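Local coordinates for protein catechol 2,3-dioxygenase (Rhodococcus sp., PDB 2WL9) that probably catalyses the iron-dependent extradiol ring cleavage of catechols with molecular oxygen, as a type I extradiol dioxygenase of aromatic hydrocarbon breakdown, at residues Y164-Y175 and T186-H196. Sequence-based numbering, arbitrary orientation.
Sequences YRLLGLEGAVEY and TPVFMHCNDRH
Tyr-164 CB meets Met-190 SD at 3.8 Å where helix 157-167 closes onto an antiparallel strand pair of the vicinal oxygen chelate fold; strands 170-173 and 188-191 run at 167° to each other, N to C. Met-190 bends at chi3 (78°), which carries CE to Arg-165 CG, across that chain at about a right angle. Extended from CG to NE, Arg-165 reaches on to Gly-171 O with NH2, the acceptor lying in the guanidinium plane. Gly-168, with positive phi and bonds back into the last helical turn, belongs to a Schellman motif, and Leu-169 then packs its CG against Cys-192 CB (3.9 Å). Glu-170 and His-191 exchange two nearly straight backbone hydrogen bonds, both 2.8 Å between N and O, while Glu-170 O also sits 3.2 Å above the centre of the His-191 ring. Ala-172 and Phe-189 form the next hydrogen-bonded pair. Val-173 straddles Thr-186 CB with both methyls and also packs on Leu-103 of a second subunit. Beyond the strand, Glu-174 crosses Phe-189, whose side chain is about 6 Å from the bound iron, obliquely, the carboxylate and ring planes 17° apart. Asn-246 also donates to Glu-174 OE1, whose syn lone pair accepts from His-196 NE2 at 3.0 Å, the oxygen lying close to the imidazole plane.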
# COMPACT_ATOMS: atom_id res chain seq x y z
N TYR C 164 -28.69 23.41 15.49
CA TYR C 164 -27.87 22.63 14.58
C TYR C 164 -27.23 21.40 15.22
O TYR C 164 -27.02 20.40 14.53
CB TYR C 164 -26.88 23.51 13.82
CG TYR C 164 -27.57 24.37 12.80
CD1 TYR C 164 -28.12 23.81 11.64
CD2 TYR C 164 -27.71 25.74 13.00
CE1 TYR C 164 -28.78 24.59 10.70
CE2 TYR C 164 -28.37 26.54 12.07
CZ TYR C 164 -28.90 25.96 10.92
OH TYR C 164 -29.54 26.74 9.99
N ARG C 165 -26.96 21.45 16.52
CA ARG C 165 -26.48 20.25 17.23
C ARG C 165 -27.55 19.16 17.22
O ARG C 165 -27.23 17.99 17.05
CB ARG C 165 -26.03 20.57 18.65
CG ARG C 165 -24.72 21.31 18.69
CD ARG C 165 -24.03 21.26 20.04
NE ARG C 165 -22.80 22.05 20.00
CZ ARG C 165 -22.52 23.07 20.81
NH1 ARG C 165 -23.37 23.42 21.76
NH2 ARG C 165 -21.38 23.73 20.67
N LEU C 166 -28.81 19.56 17.38
CA LEU C 166 -29.94 18.63 17.32
C LEU C 166 -30.00 17.95 15.95
O LEU C 166 -30.28 16.75 15.86
CB LEU C 166 -31.25 19.35 17.64
CG LEU C 166 -32.59 18.60 17.76
CD1 LEU C 166 -33.61 19.51 18.41
CD2 LEU C 166 -33.14 18.11 16.43
N LEU C 167 -29.75 18.73 14.90
CA LEU C 167 -29.71 18.21 13.53
C LEU C 167 -28.59 17.20 13.32
O LEU C 167 -28.64 16.39 12.39
CB LEU C 167 -29.62 19.35 12.50
CG LEU C 167 -30.92 19.69 11.76
CD1 LEU C 167 -32.02 20.09 12.71
CD2 LEU C 167 -30.69 20.79 10.71
N GLY C 168 -27.59 17.23 14.20
CA GLY C 168 -26.46 16.32 14.11
C GLY C 168 -25.14 16.95 13.70
O GLY C 168 -24.12 16.26 13.62
N LEU C 169 -25.15 18.26 13.42
CA LEU C 169 -23.89 18.94 13.15
C LEU C 169 -23.10 19.11 14.45
O LEU C 169 -23.68 19.15 15.54
CB LEU C 169 -24.09 20.30 12.47
CG LEU C 169 -24.54 20.20 11.01
CD1 LEU C 169 -25.93 20.78 10.86
CD2 LEU C 169 -23.55 20.95 10.13
N GLU C 170 -21.79 19.20 14.31
CA GLU C 170 -20.91 19.40 15.45
C GLU C 170 -20.00 20.59 15.22
O GLU C 170 -19.61 20.88 14.09
CB GLU C 170 -20.06 18.15 15.70
CG GLU C 170 -20.87 16.93 16.08
CD GLU C 170 -20.03 15.68 16.23
OE1 GLU C 170 -20.57 14.69 16.76
OE2 GLU C 170 -18.85 15.68 15.83
N GLY C 171 -19.68 21.29 16.30
CA GLY C 171 -18.73 22.39 16.22
C GLY C 171 -18.84 23.35 17.38
O GLY C 171 -19.45 23.04 18.41
N ALA C 172 -18.23 24.52 17.20
CA ALA C 172 -18.16 25.55 18.23
C ALA C 172 -17.44 26.76 17.65
O ALA C 172 -17.21 26.83 16.43
CB ALA C 172 -17.42 25.03 19.46
N VAL C 173 -17.09 27.69 18.52
CA VAL C 173 -16.31 28.87 18.12
C VAL C 173 -14.95 28.45 17.57
O VAL C 173 -14.27 27.61 18.15
CB VAL C 173 -16.11 29.80 19.33
CG1 VAL C 173 -15.14 30.93 18.99
CG2 VAL C 173 -17.46 30.36 19.80
N GLU C 174 -14.55 29.02 16.43
CA GLU C 174 -13.24 28.70 15.88
C GLU C 174 -12.30 29.89 15.78
O GLU C 174 -11.11 29.73 15.57
CB GLU C 174 -13.36 27.97 14.54
CG GLU C 174 -13.81 26.53 14.70
CD GLU C 174 -13.69 25.72 13.43
OE1 GLU C 174 -13.56 26.32 12.34
OE2 GLU C 174 -13.75 24.48 13.50
N TYR C 175 -12.85 31.09 15.92
CA TYR C 175 -12.04 32.30 15.91
C TYR C 175 -12.42 33.21 17.06
O TYR C 175 -13.55 33.16 17.53
CB TYR C 175 -12.24 33.05 14.60
CG TYR C 175 -11.38 32.58 13.46
CD1 TYR C 175 -10.18 33.22 13.17
CD2 TYR C 175 -11.78 31.52 12.65
CE1 TYR C 175 -9.39 32.80 12.11
CE2 TYR C 175 -11.00 31.09 11.59
CZ TYR C 175 -9.80 31.74 11.33
OH TYR C 175 -9.02 31.33 10.27
N THR C 186 -16.89 36.01 17.97
CA THR C 186 -16.62 34.57 18.14
C THR C 186 -17.51 33.72 17.22
O THR C 186 -18.44 33.06 17.69
CB THR C 186 -16.82 34.11 19.62
OG1 THR C 186 -18.11 34.54 20.09
CG2 THR C 186 -15.72 34.69 20.53
N PRO C 187 -17.20 33.71 15.91
CA PRO C 187 -17.95 32.95 14.91
C PRO C 187 -17.91 31.45 15.16
O PRO C 187 -16.85 30.90 15.49
CB PRO C 187 -17.23 33.24 13.59
CG PRO C 187 -16.25 34.29 13.86
CD PRO C 187 -16.01 34.36 15.33
N VAL C 188 -19.05 30.79 14.96
CA VAL C 188 -19.19 29.36 15.19
C VAL C 188 -19.15 28.64 13.85
O VAL C 188 -19.74 29.11 12.89
CB VAL C 188 -20.51 29.04 15.95
CG1 VAL C 188 -20.75 27.53 16.06
CG2 VAL C 188 -20.47 29.67 17.34
N PHE C 189 -18.43 27.52 13.81
CA PHE C 189 -18.32 26.71 12.60
C PHE C 189 -18.73 25.29 12.93
O PHE C 189 -18.36 24.75 13.98
CB PHE C 189 -16.88 26.72 12.08
CG PHE C 189 -16.40 28.07 11.61
CD1 PHE C 189 -16.25 28.32 10.25
CD2 PHE C 189 -16.09 29.07 12.52
CE1 PHE C 189 -15.82 29.57 9.81
CE2 PHE C 189 -15.66 30.32 12.08
CZ PHE C 189 -15.52 30.56 10.72
N MET C 190 -19.48 24.67 12.02
CA MET C 190 -20.02 23.35 12.26
C MET C 190 -19.89 22.43 11.05
O MET C 190 -19.97 22.87 9.91
CB MET C 190 -21.48 23.45 12.72
CG MET C 190 -21.67 24.42 13.88
SD MET C 190 -23.30 24.36 14.60
CE MET C 190 -23.19 22.87 15.59
N HIS C 191 -19.69 21.15 11.34
CA HIS C 191 -19.45 20.12 10.33
C HIS C 191 -20.32 18.88 10.59
O HIS C 191 -20.77 18.64 11.71
CB HIS C 191 -17.97 19.73 10.34
CG HIS C 191 -17.39 19.59 11.72
ND1 HIS C 191 -17.50 18.43 12.45
CD2 HIS C 191 -16.74 20.47 12.51
CE1 HIS C 191 -16.91 18.59 13.63
NE2 HIS C 191 -16.44 19.83 13.68
N CYS C 192 -20.57 18.10 9.54
CA CYS C 192 -21.35 16.87 9.66
C CYS C 192 -20.76 15.75 8.79
O CYS C 192 -21.37 14.70 8.59
CB CYS C 192 -22.82 17.12 9.31
SG CYS C 192 -23.09 17.77 7.65
N ASN C 193 -19.56 16.01 8.27
CA ASN C 193 -18.82 15.06 7.42
C ASN C 193 -17.38 15.54 7.29
O ASN C 193 -16.94 16.41 8.06
CB ASN C 193 -19.48 14.93 6.04
CG ASN C 193 -19.62 16.26 5.32
OD1 ASN C 193 -18.66 17.03 5.22
ND2 ASN C 193 -20.81 16.54 4.81
N ASP C 194 -16.65 14.98 6.32
CA ASP C 194 -15.23 15.29 6.13
C ASP C 194 -14.95 16.74 5.69
O ASP C 194 -13.81 17.17 5.74
CB ASP C 194 -14.59 14.33 5.13
CG ASP C 194 -14.15 13.01 5.77
OD1 ASP C 194 -13.81 12.08 5.00
OD2 ASP C 194 -14.12 12.89 7.02
N ARG C 195 -15.98 17.47 5.26
CA ARG C 195 -15.76 18.88 4.93
C ARG C 195 -15.53 19.67 6.21
O ARG C 195 -16.34 19.61 7.14
CB ARG C 195 -16.93 19.48 4.13
CG ARG C 195 -16.61 20.86 3.59
CD ARG C 195 -17.76 21.46 2.79
NE ARG C 195 -18.09 20.71 1.58
CZ ARG C 195 -17.38 20.71 0.45
NH1 ARG C 195 -16.26 21.41 0.34
NH2 ARG C 195 -17.80 20.00 -0.59
N HIS C 196 -14.43 20.43 6.24
CA HIS C 196 -14.02 21.13 7.47
C HIS C 196 -15.21 21.75 8.20
O HIS C 196 -15.37 21.55 9.40
CB HIS C 196 -12.98 22.23 7.22
CG HIS C 196 -12.69 23.02 8.46
ND1 HIS C 196 -11.70 22.66 9.35
CD2 HIS C 196 -13.29 24.11 8.98
CE1 HIS C 196 -11.70 23.50 10.37
NE2 HIS C 196 -12.66 24.39 10.17